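Local coordinates for putative transcriptional regulator (PDB 3QI7), which is of unknown function but has the fold of periplasmic binding proteins and may act as a lipoprotein that binds a small ligand, at residues E66-N71 with A98-A103; F159-S164 with K175-I180; L326-V331 with V357-Q362. All blocks are in the same frame, centred on the assembly; numbering follows the deposited sequence.

Contact 1 (E66-N71 with A98-A103); sequences ENFTSN and AGLLPA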
loop_
_atom_site.group_PDB
_atom_site.type_symbol
_atom_site.label_atom_id
_atom_site.label_comp_id
_atom_site.label_asym_id
_atom_site.label_seq_id
_atom_site.Cartn_x
_atom_site.Cartn_y
_atom_site.Cartn_z
ATOM N N GLU A 66 -18.074 5.537 9.421
ATOM C CA GLU A 66 -18.219 4.375 8.551
ATOM C C GLU A 66 -18.881 4.802 7.244
ATOM O O GLU A 66 -19.738 5.687 7.249
ATOM C CB GLU A 66 -19.051 3.286 9.223
ATOM C CG GLU A 66 -18.322 2.610 10.375
ATOM C CD GLU A 66 -19.058 1.391 10.893
ATOM O OE1 GLU A 66 -20.286 1.316 10.740
ATOM O OE2 GLU A 66 -18.397 0.507 11.464
ATOM N N ASN A 67 -18.444 4.212 6.135
ATOM C CA ASN A 67 -19.097 4.415 4.844
ATOM C C ASN A 67 -19.101 5.900 4.531
ATOM O O ASN A 67 -20.136 6.462 4.200
ATOM C CB ASN A 67 -20.545 3.891 4.885
ATOM C CG ASN A 67 -20.624 2.418 5.217
ATOM O OD1 ASN A 67 -20.091 1.576 4.497
ATOM N ND2 ASN A 67 -21.288 2.098 6.311
ATOM N N PHE A 68 -17.936 6.526 4.683
ATOM C CA PHE A 68 -17.845 7.997 4.740
ATOM C C PHE A 68 -18.300 8.724 3.467
ATOM O O PHE A 68 -18.774 9.846 3.558
ATOM C CB PHE A 68 -16.442 8.474 5.186
ATOM C CG PHE A 68 -15.399 8.561 4.069
ATOM C CD1 PHE A 68 -15.372 9.659 3.202
ATOM C CD2 PHE A 68 -14.435 7.574 3.921
ATOM C CE1 PHE A 68 -14.413 9.753 2.194
ATOM C CE2 PHE A 68 -13.469 7.649 2.925
ATOM C CZ PHE A 68 -13.454 8.754 2.051
ATOM N N THR A 69 -18.145 8.090 2.305
ATOM C CA THR A 69 -18.633 8.665 1.030
ATOM C C THR A 69 -20.175 8.836 1.052
ATOM O O THR A 69 -20.715 9.758 0.428
ATOM C CB THR A 69 -18.125 7.863 -0.209
ATOM O OG1 THR A 69 -18.660 6.541 -0.222
ATOM C CG2 THR A 69 -16.612 7.732 -0.190
ATOM N N SER A 70 -20.869 7.993 1.828
ATOM C CA SER A 70 -22.310 8.166 2.067
ATOM C C SER A 70 -22.628 9.116 3.216
ATOM O O SER A 70 -23.779 9.363 3.498
ATOM C CB SER A 70 -22.971 6.816 2.325
ATOM O OG SER A 70 -22.938 6.054 1.138
ATOM N N ASN A 71 -21.598 9.636 3.874
ATOM C CA ASN A 71 -21.746 10.576 4.972
ATOM C C ASN A 71 -20.712 11.668 4.821
ATOM O O ASN A 71 -20.039 12.046 5.787
ATOM C CB ASN A 71 -21.540 9.849 6.298
ATOM C CG ASN A 71 -22.530 8.722 6.492
ATOM O OD1 ASN A 71 -23.694 8.964 6.809
ATOM N ND2 ASN A 71 -22.085 7.480 6.255
ATOM N N ALA A 98 -12.146 8.583 -2.597
ATOM C CA ALA A 98 -12.176 10.001 -2.958
ATOM C C ALA A 98 -13.256 10.711 -2.177
ATOM O O ALA A 98 -14.193 10.084 -1.697
ATOM C CB ALA A 98 -12.451 10.164 -4.495
ATOM N N GLY A 99 -13.129 12.037 -2.080
ATOM C CA GLY A 99 -14.160 12.863 -1.497
ATOM C C GLY A 99 -13.688 13.879 -0.481
ATOM O O GLY A 99 -14.417 14.838 -0.200
ATOM N N LEU A 100 -12.491 13.686 0.088
ATOM C CA LEU A 100 -12.084 14.497 1.236
ATOM C C LEU A 100 -11.287 15.742 0.831
ATOM O O LEU A 100 -11.000 16.613 1.670
ATOM C CB LEU A 100 -11.300 13.646 2.245
ATOM C CG LEU A 100 -12.069 12.433 2.796
ATOM C CD1 LEU A 100 -11.114 11.494 3.569
ATOM C CD2 LEU A 100 -13.276 12.861 3.675
ATOM N N LEU A 101 -10.966 15.865 -0.447
ATOM C CA LEU A 101 -10.155 17.001 -0.892
ATOM C C LEU A 101 -10.704 18.377 -0.475
ATOM O O LEU A 101 -9.925 19.226 -0.014
ATOM C CB LEU A 101 -9.901 16.937 -2.406
ATOM C CG LEU A 101 -8.914 17.945 -3.005
ATOM C CD1 LEU A 101 -7.570 17.934 -2.285
ATOM C CD2 LEU A 101 -8.724 17.643 -4.492
ATOM N N PRO A 102 -12.043 18.611 -0.597
ATOM C CA PRO A 102 -12.535 19.934 -0.164
ATOM C C PRO A 102 -12.185 20.260 1.276
ATOM O O PRO A 102 -11.942 21.433 1.597
ATOM C CB PRO A 102 -14.063 19.846 -0.357
ATOM C CG PRO A 102 -14.237 18.800 -1.441
ATOM C CD PRO A 102 -13.144 17.779 -1.127
ATOM N N ALA A 103 -12.118 19.234 2.124
ATOM C CA ALA A 103 -11.761 19.432 3.518
ATOM C C ALA A 103 -10.368 20.057 3.652
ATOM O O ALA A 103 -10.160 20.975 4.458
ATOM C CB ALA A 103 -11.827 18.101 4.298
#

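Contact 2 (F159-S164 with K175-I180); sequences FIHYAS and KRLEMI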
loop_
_atom_site.group_PDB
_atom_site.type_symbol
_atom_site.label_atom_id
_atom_site.label_comp_id
_atom_site.label_asym_id
_atom_site.label_seq_id
_atom_site.Cartn_x
_atom_site.Cartn_y
_atom_site.Cartn_z
ATOM N N PHE A 159 3.399 -15.697 -17.676
ATOM C CA PHE A 159 2.707 -14.933 -16.647
ATOM C C PHE A 159 1.205 -15.122 -16.861
ATOM O O PHE A 159 0.680 -14.734 -17.919
ATOM C CB PHE A 159 3.059 -13.454 -16.776
ATOM C CG PHE A 159 2.544 -12.573 -15.666
ATOM C CD1 PHE A 159 1.169 -12.267 -15.535
ATOM C CD2 PHE A 159 3.447 -11.949 -14.792
ATOM C CE1 PHE A 159 0.755 -11.420 -14.543
ATOM C CE2 PHE A 159 2.999 -11.126 -13.771
ATOM C CZ PHE A 159 1.670 -10.851 -13.671
ATOM N N ILE A 160 0.529 -15.725 -15.883
ATOM C CA ILE A 160 -0.940 -15.938 -15.956
ATOM C C ILE A 160 -1.626 -14.833 -15.119
ATOM O O ILE A 160 -1.306 -14.675 -13.949
ATOM C CB ILE A 160 -1.362 -17.359 -15.471
ATOM C CG1 ILE A 160 -0.367 -18.439 -15.920
ATOM C CG2 ILE A 160 -2.783 -17.725 -15.996
ATOM C CD1 ILE A 160 -0.104 -18.589 -17.458
ATOM N N HIS A 161 -2.512 -14.036 -15.746
ATOM C CA HIS A 161 -3.280 -12.967 -15.084
ATOM C C HIS A 161 -4.754 -13.334 -14.988
ATOM O O HIS A 161 -5.373 -13.647 -16.021
ATOM C CB HIS A 161 -3.154 -11.691 -15.920
ATOM C CG HIS A 161 -3.785 -10.482 -15.301
ATOM N ND1 HIS A 161 -5.149 -10.232 -15.365
ATOM C CD2 HIS A 161 -3.235 -9.425 -14.657
ATOM C CE1 HIS A 161 -5.400 -9.081 -14.759
ATOM N NE2 HIS A 161 -4.258 -8.576 -14.316
ATOM N N TYR A 162 -5.284 -13.347 -13.754
ATOM C CA TYR A 162 -6.672 -13.749 -13.462
ATOM C C TYR A 162 -7.443 -12.546 -12.889
ATOM O O TYR A 162 -7.007 -11.927 -11.930
ATOM C CB TYR A 162 -6.700 -14.894 -12.426
ATOM C CG TYR A 162 -6.240 -16.233 -12.922
ATOM C CD1 TYR A 162 -7.011 -16.965 -13.785
ATOM C CD2 TYR A 162 -5.036 -16.792 -12.480
ATOM C CE1 TYR A 162 -6.587 -18.197 -14.247
ATOM C CE2 TYR A 162 -4.611 -18.014 -12.924
ATOM C CZ TYR A 162 -5.395 -18.729 -13.814
ATOM O OH TYR A 162 -4.966 -19.958 -14.252
ATOM N N ALA A 163 -8.619 -12.272 -13.468
ATOM C CA ALA A 163 -9.497 -11.149 -13.119
ATOM C C ALA A 163 -10.816 -11.371 -13.843
ATOM O O ALA A 163 -10.817 -11.884 -14.965
ATOM C CB ALA A 163 -8.906 -9.829 -13.620
ATOM N N SER A 164 -11.923 -10.983 -13.215
ATOM C CA SER A 164 -13.247 -11.030 -13.854
ATOM C C SER A 164 -13.423 -9.834 -14.804
ATOM O O SER A 164 -12.727 -8.847 -14.673
ATOM C CB SER A 164 -14.351 -10.993 -12.796
ATOM O OG SER A 164 -14.551 -9.678 -12.288
ATOM N N LYS A 175 -5.369 -0.666 -15.993
ATOM C CA LYS A 175 -4.122 0.019 -16.302
ATOM C C LYS A 175 -2.904 -0.868 -15.945
ATOM O O LYS A 175 -1.947 -0.951 -16.706
ATOM C CB LYS A 175 -4.110 1.329 -15.503
ATOM C CG LYS A 175 -2.986 2.276 -15.728
ATOM C CD LYS A 175 -3.461 3.706 -15.410
ATOM N N ARG A 176 -2.932 -1.485 -14.765
ATOM C CA ARG A 176 -1.897 -2.440 -14.396
ATOM C C ARG A 176 -1.829 -3.618 -15.362
ATOM O O ARG A 176 -0.741 -4.011 -15.826
ATOM C CB ARG A 176 -2.167 -2.989 -13.026
ATOM C CG ARG A 176 -1.009 -3.784 -12.483
ATOM C CD ARG A 176 -1.335 -4.321 -11.095
ATOM N NE ARG A 176 -2.629 -4.991 -11.018
ATOM C CZ ARG A 176 -3.310 -5.180 -9.882
ATOM N NH1 ARG A 176 -2.831 -4.756 -8.726
ATOM N NH2 ARG A 176 -4.474 -5.812 -9.890
ATOM N N LEU A 177 -2.981 -4.189 -15.675
ATOM C CA LEU A 177 -3.032 -5.243 -16.692
ATOM C C LEU A 177 -2.361 -4.860 -18.007
ATOM O O LEU A 177 -1.548 -5.623 -18.534
ATOM C CB LEU A 177 -4.485 -5.664 -16.932
ATOM C CG LEU A 177 -4.761 -6.592 -18.125
ATOM C CD1 LEU A 177 -3.981 -7.856 -18.028
ATOM C CD2 LEU A 177 -6.268 -6.912 -18.199
ATOM N N GLU A 178 -2.725 -3.688 -18.545
ATOM C CA GLU A 178 -2.158 -3.172 -19.789
ATOM C C GLU A 178 -0.616 -3.059 -19.737
ATOM O O GLU A 178 0.080 -3.433 -20.696
ATOM C CB GLU A 178 -2.811 -1.813 -20.172
ATOM C CG GLU A 178 -2.090 -0.964 -21.253
ATOM C CD GLU A 178 -2.869 0.317 -21.677
ATOM O OE1 GLU A 178 -3.196 1.153 -20.806
ATOM O OE2 GLU A 178 -3.154 0.493 -22.890
HETATM N N MSE A 179 -0.090 -2.525 -18.644
HETATM C CA MSE A 179 1.335 -2.402 -18.503
HETATM C C MSE A 179 2.005 -3.756 -18.222
HETATM O O MSE A 179 3.116 -3.969 -18.687
HETATM C CB MSE A 179 1.715 -1.350 -17.451
HETATM C CG MSE A 179 3.195 -1.066 -17.425
HETATM SE SE MSE A 179 3.898 -0.457 -19.164
HETATM C CE MSE A 179 2.987 1.263 -19.236
ATOM N N ILE A 180 1.347 -4.693 -17.528
ATOM C CA ILE A 180 1.948 -6.032 -17.408
ATOM C C ILE A 180 2.114 -6.646 -18.794
ATOM O O ILE A 180 3.165 -7.216 -19.098
ATOM C CB ILE A 180 1.132 -6.998 -16.528
ATOM C CG1 ILE A 180 1.161 -6.541 -15.088
ATOM C CG2 ILE A 180 1.688 -8.442 -16.591
ATOM C CD1 ILE A 180 0.021 -7.140 -14.227
HETATM O O HOH W 1 -4.307 -6.037 -13.083
#

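Contact 3 (L326-V331 with V357-Q362); sequences LTQEDV and VLYNYQ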
loop_
_atom_site.group_PDB
_atom_site.type_symbol
_atom_site.label_atom_id
_atom_site.label_comp_id
_atom_site.label_asym_id
_atom_site.label_seq_id
_atom_site.Cartn_x
_atom_site.Cartn_y
_atom_site.Cartn_z
ATOM N N LEU A 326 10.458 22.715 6.918
ATOM C CA LEU A 326 10.563 22.394 5.489
ATOM C C LEU A 326 9.207 22.512 4.825
ATOM O O LEU A 326 8.177 22.345 5.473
ATOM C CB LEU A 326 11.040 20.962 5.303
ATOM C CG LEU A 326 12.292 20.555 6.067
ATOM C CD1 LEU A 326 12.469 19.062 5.969
ATOM C CD2 LEU A 326 13.520 21.343 5.570
ATOM N N THR A 327 9.220 22.772 3.520
ATOM C CA THR A 327 8.005 22.825 2.723
ATOM C C THR A 327 8.101 21.758 1.605
ATOM O O THR A 327 9.111 21.028 1.491
ATOM C CB THR A 327 7.806 24.250 2.122
ATOM O OG1 THR A 327 8.915 24.551 1.271
ATOM C CG2 THR A 327 7.682 25.333 3.232
ATOM N N GLN A 328 7.049 21.664 0.794
ATOM C CA GLN A 328 6.957 20.623 -0.260
ATOM C C GLN A 328 8.191 20.618 -1.184
ATOM O O GLN A 328 8.615 19.568 -1.636
ATOM C CB GLN A 328 5.684 20.811 -1.095
ATOM C CG GLN A 328 5.626 22.189 -1.838
ATOM C CD GLN A 328 4.270 22.550 -2.405
ATOM O OE1 GLN A 328 3.400 21.710 -2.563
ATOM N NE2 GLN A 328 4.094 23.826 -2.730
ATOM N N GLU A 329 8.756 21.797 -1.461
ATOM C CA GLU A 329 9.897 21.901 -2.364
ATOM C C GLU A 329 11.103 21.188 -1.797
ATOM O O GLU A 329 11.884 20.638 -2.555
ATOM C CB GLU A 329 10.314 23.357 -2.649
ATOM C CG GLU A 329 9.268 24.210 -3.332
ATOM C CD GLU A 329 8.384 24.958 -2.333
ATOM O OE1 GLU A 329 8.228 24.475 -1.185
ATOM O OE2 GLU A 329 7.841 26.022 -2.706
ATOM N N ASP A 330 11.253 21.206 -0.471
ATOM C CA ASP A 330 12.427 20.614 0.195
ATOM C C ASP A 330 12.410 19.093 0.213
ATOM O O ASP A 330 13.476 18.460 0.176
ATOM C CB ASP A 330 12.517 21.073 1.639
ATOM C CG ASP A 330 12.713 22.553 1.776
ATOM O OD1 ASP A 330 13.650 23.079 1.150
ATOM O OD2 ASP A 330 11.941 23.180 2.523
ATOM N N VAL A 331 11.219 18.504 0.263
ATOM C CA VAL A 331 11.108 17.052 0.467
ATOM C C VAL A 331 10.621 16.264 -0.763
ATOM O O VAL A 331 10.899 15.081 -0.861
ATOM C CB VAL A 331 10.246 16.687 1.731
ATOM C CG1 VAL A 331 10.780 17.417 2.990
ATOM C CG2 VAL A 331 8.761 16.968 1.530
ATOM N N VAL A 357 6.630 18.399 -13.877
ATOM C CA VAL A 357 6.119 19.623 -13.258
ATOM C C VAL A 357 5.387 19.360 -11.947
ATOM O O VAL A 357 5.567 20.123 -10.995
ATOM C CB VAL A 357 5.221 20.401 -14.237
ATOM C CG1 VAL A 357 4.448 21.517 -13.519
ATOM C CG2 VAL A 357 6.079 20.952 -15.385
ATOM N N LEU A 358 4.594 18.275 -11.886
ATOM C CA LEU A 358 3.846 17.884 -10.670
ATOM C C LEU A 358 4.750 17.064 -9.758
ATOM O O LEU A 358 4.527 15.870 -9.510
ATOM C CB LEU A 358 2.548 17.137 -11.022
ATOM C CG LEU A 358 1.623 17.848 -12.042
ATOM C CD1 LEU A 358 0.329 17.056 -12.300
ATOM C CD2 LEU A 358 1.334 19.262 -11.570
ATOM N N TYR A 359 5.782 17.735 -9.257
ATOM C CA TYR A 359 6.818 17.072 -8.475
ATOM C C TYR A 359 6.307 16.685 -7.089
ATOM O O TYR A 359 6.863 15.787 -6.440
ATOM C CB TYR A 359 8.041 17.990 -8.378
ATOM C CG TYR A 359 7.775 19.169 -7.512
ATOM C CD1 TYR A 359 7.934 19.078 -6.133
ATOM C CD2 TYR A 359 7.291 20.351 -8.043
ATOM C CE1 TYR A 359 7.653 20.132 -5.309
ATOM C CE2 TYR A 359 7.005 21.424 -7.229
ATOM C CZ TYR A 359 7.200 21.317 -5.875
ATOM O OH TYR A 359 6.920 22.365 -5.063
ATOM N N ASN A 360 5.248 17.355 -6.622
ATOM C CA ASN A 360 4.746 17.114 -5.277
ATOM C C ASN A 360 3.766 15.937 -5.202
ATOM O O ASN A 360 3.094 15.745 -4.173
ATOM C CB ASN A 360 4.161 18.377 -4.634
ATOM C CG ASN A 360 2.868 18.790 -5.242
ATOM O OD1 ASN A 360 2.706 18.683 -6.452
ATOM N ND2 ASN A 360 1.915 19.225 -4.415
ATOM N N TYR A 361 3.687 15.154 -6.277
ATOM C CA TYR A 361 2.981 13.861 -6.221
ATOM C C TYR A 361 4.013 12.847 -6.578
ATOM O O TYR A 361 4.567 12.906 -7.666
ATOM C CB TYR A 361 1.747 13.814 -7.167
ATOM C CG TYR A 361 0.991 12.506 -6.991
ATOM C CD1 TYR A 361 1.569 11.303 -7.378
ATOM C CD2 TYR A 361 -0.268 12.460 -6.390
ATOM C CE1 TYR A 361 0.931 10.088 -7.169
ATOM C CE2 TYR A 361 -0.903 11.236 -6.168
ATOM C CZ TYR A 361 -0.307 10.066 -6.586
ATOM O OH TYR A 361 -0.894 8.829 -6.437
ATOM N N GLN A 362 4.315 11.918 -5.660
ATOM C CA GLN A 362 5.387 10.957 -5.877
ATOM C C GLN A 362 4.827 9.572 -5.670
ATOM O O GLN A 362 4.184 9.334 -4.652
ATOM C CB GLN A 362 6.532 11.204 -4.889
ATOM C CG GLN A 362 7.333 12.519 -5.178
ATOM C CD GLN A 362 8.361 12.406 -6.286
ATOM O OE1 GLN A 362 8.834 11.309 -6.595
ATOM N NE2 GLN A 362 8.776 13.563 -6.851
#

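Contact 1 (E66-N71 with A98-A103)
F68 and L100 approach from opposite directions, the leucine oblique to the phenyl ring. The isobutyl end of L100 reaches the CE1 corner of that ring, with L100 CG 3.6 Å from F68 CE1 and both methyls close by: L100 CD2 lies near F68 CE1 and CD1, while L100 CD1 sits 3.9 Å from F68 CZ. Both residues are buried and wholly apolar, so they fill the interface without needing polar partners. Beside this pair, T69 CG2 lies 3.7 Å from the carbonyl O of A98, and the same methyl packs on a face of the F68 ring, 3.8 Å above its plane. Threonine suits this exposed position, since its methyl can still join the packing.

The phenyl group is aimed partly by its first torsion: chi1 of 84° sets CG between the backbone N and the carbonyl carbon. The short 3-10 turn 68-70 presents F68 to the other segment, and N71 ND2 ties back to the carbonyls of E66 and N67 by two weak hydrogen bonds. Opposite T69, G99 has phi of 132°, where a CB would jam against the preceding carbonyl O, so glycine belongs there; G99 N is hydrogen-bonded to D123 OD2.

The loop leaving strand 57-63 thus packs against the turn that leads into helix 101-110. Both F68 and L100 also rest on A75 of helix 72-80, which follows that loop.

Contact 2 (F159-S164 with K175-I180)
The imidazole of H161 carries the methyl L177 CD1 over the centre of one face, 3.6 Å from the ring centroid and only 1° off the normal, a CH-pi contact. At the edge of the same ring I180 CD1 lies near the plane, 4.0 Å from H161 CD2. Also in the ring plane is a water, hydrogen-bonded to H161 NE2 at 2.8 Å and accepting from R176 NE, at the edge of the guanidinium, at 2.9 Å. A histidine suits this place by offering a face to leucine and a polar edge to water. The F159 ring takes I180 CG2 over one face, displaced toward the rim, 3.8 Å from the centroid.

This is the strand-helix packing of a beta-alpha-beta unit, strand 159-164, helix 171-186 and strand 191-196; the axes of segments 159-164 and 175-180 approach to 10.9 Å and run nearly antiparallel (163°). The CB atoms of F159 and H161, two residues apart, both point at the helix, and CG anti to the backbone N carries the rings out to it. Branched I180 serves both rings, CG2 on one and CD1 on the other. F191 of strand 191-196 touches both I180 and L177.

Contact 3 (L326-V331 with V357-Q362)
Y359 reaches across to Q328 and E329 at the start of helix 328-331. Its CB already points to the helix, and CG between the backbone N and the carbonyl carbon (chi1 70°) lays the ring against it. Along one side of the ring, Y359 CE1 is 3.8 Å from the carbonyl O of Q328, which lies in the ring plane at its edge, and Y359 CE1 also comes 4.1 Å from E329 CA, an oblique approach. At the tip, Y359 OH rests near two methylenes, 3.5 Å from Q328 CG and equally far from E329 CG. Tyrosine suits this partly exposed spot: the ring is long enough to bridge to the helix, and the aliphatic stems of a glutamine and a glutamate pack round its end.

The glutamate is drawn back by its own segment, since E329 OE1 accepts a 2.6 Å hydrogen bond from T327 OG1. D330 OD2 likewise takes the N-H of T327 in a nearly straight bond (169°), so the first turn is braced by acidic side chains. On the other segment, Q362 NE2 holds the carbonyl O of Y359 at 3.0 Å, on a lone pair. N360 is held by hydrogen bonds of OD1 with S129 OG and of ND2 with D133 O.

Helix 328-331 therefore sits beside the type I turn leading into strand 361-370, which pairs with strand 134-137; V331 packs on V134 of that strand.

How the contacts relate
The contacts follow one another along the chain in the order 1, 2, 3, each closing before the next opens. Contacts 1 and 3 belong to the region built round the mixed sheet: contact 1 joins the loop after strand 57-63 to the start of helix 101-110, contact 3 joins helix 328-331 to the start of strand 361-370. Contact 2 packs helix 171-186 on the separate parallel sheet 191-196, 159-164, 228-231. Its centre is about 30 Å from that of contact 1 and about 31 Å from that of contact 3. The chain thus leaves the first sheet, builds the second and returns, an arrangement consistent with the two-lobed periplasmic binding protein fold.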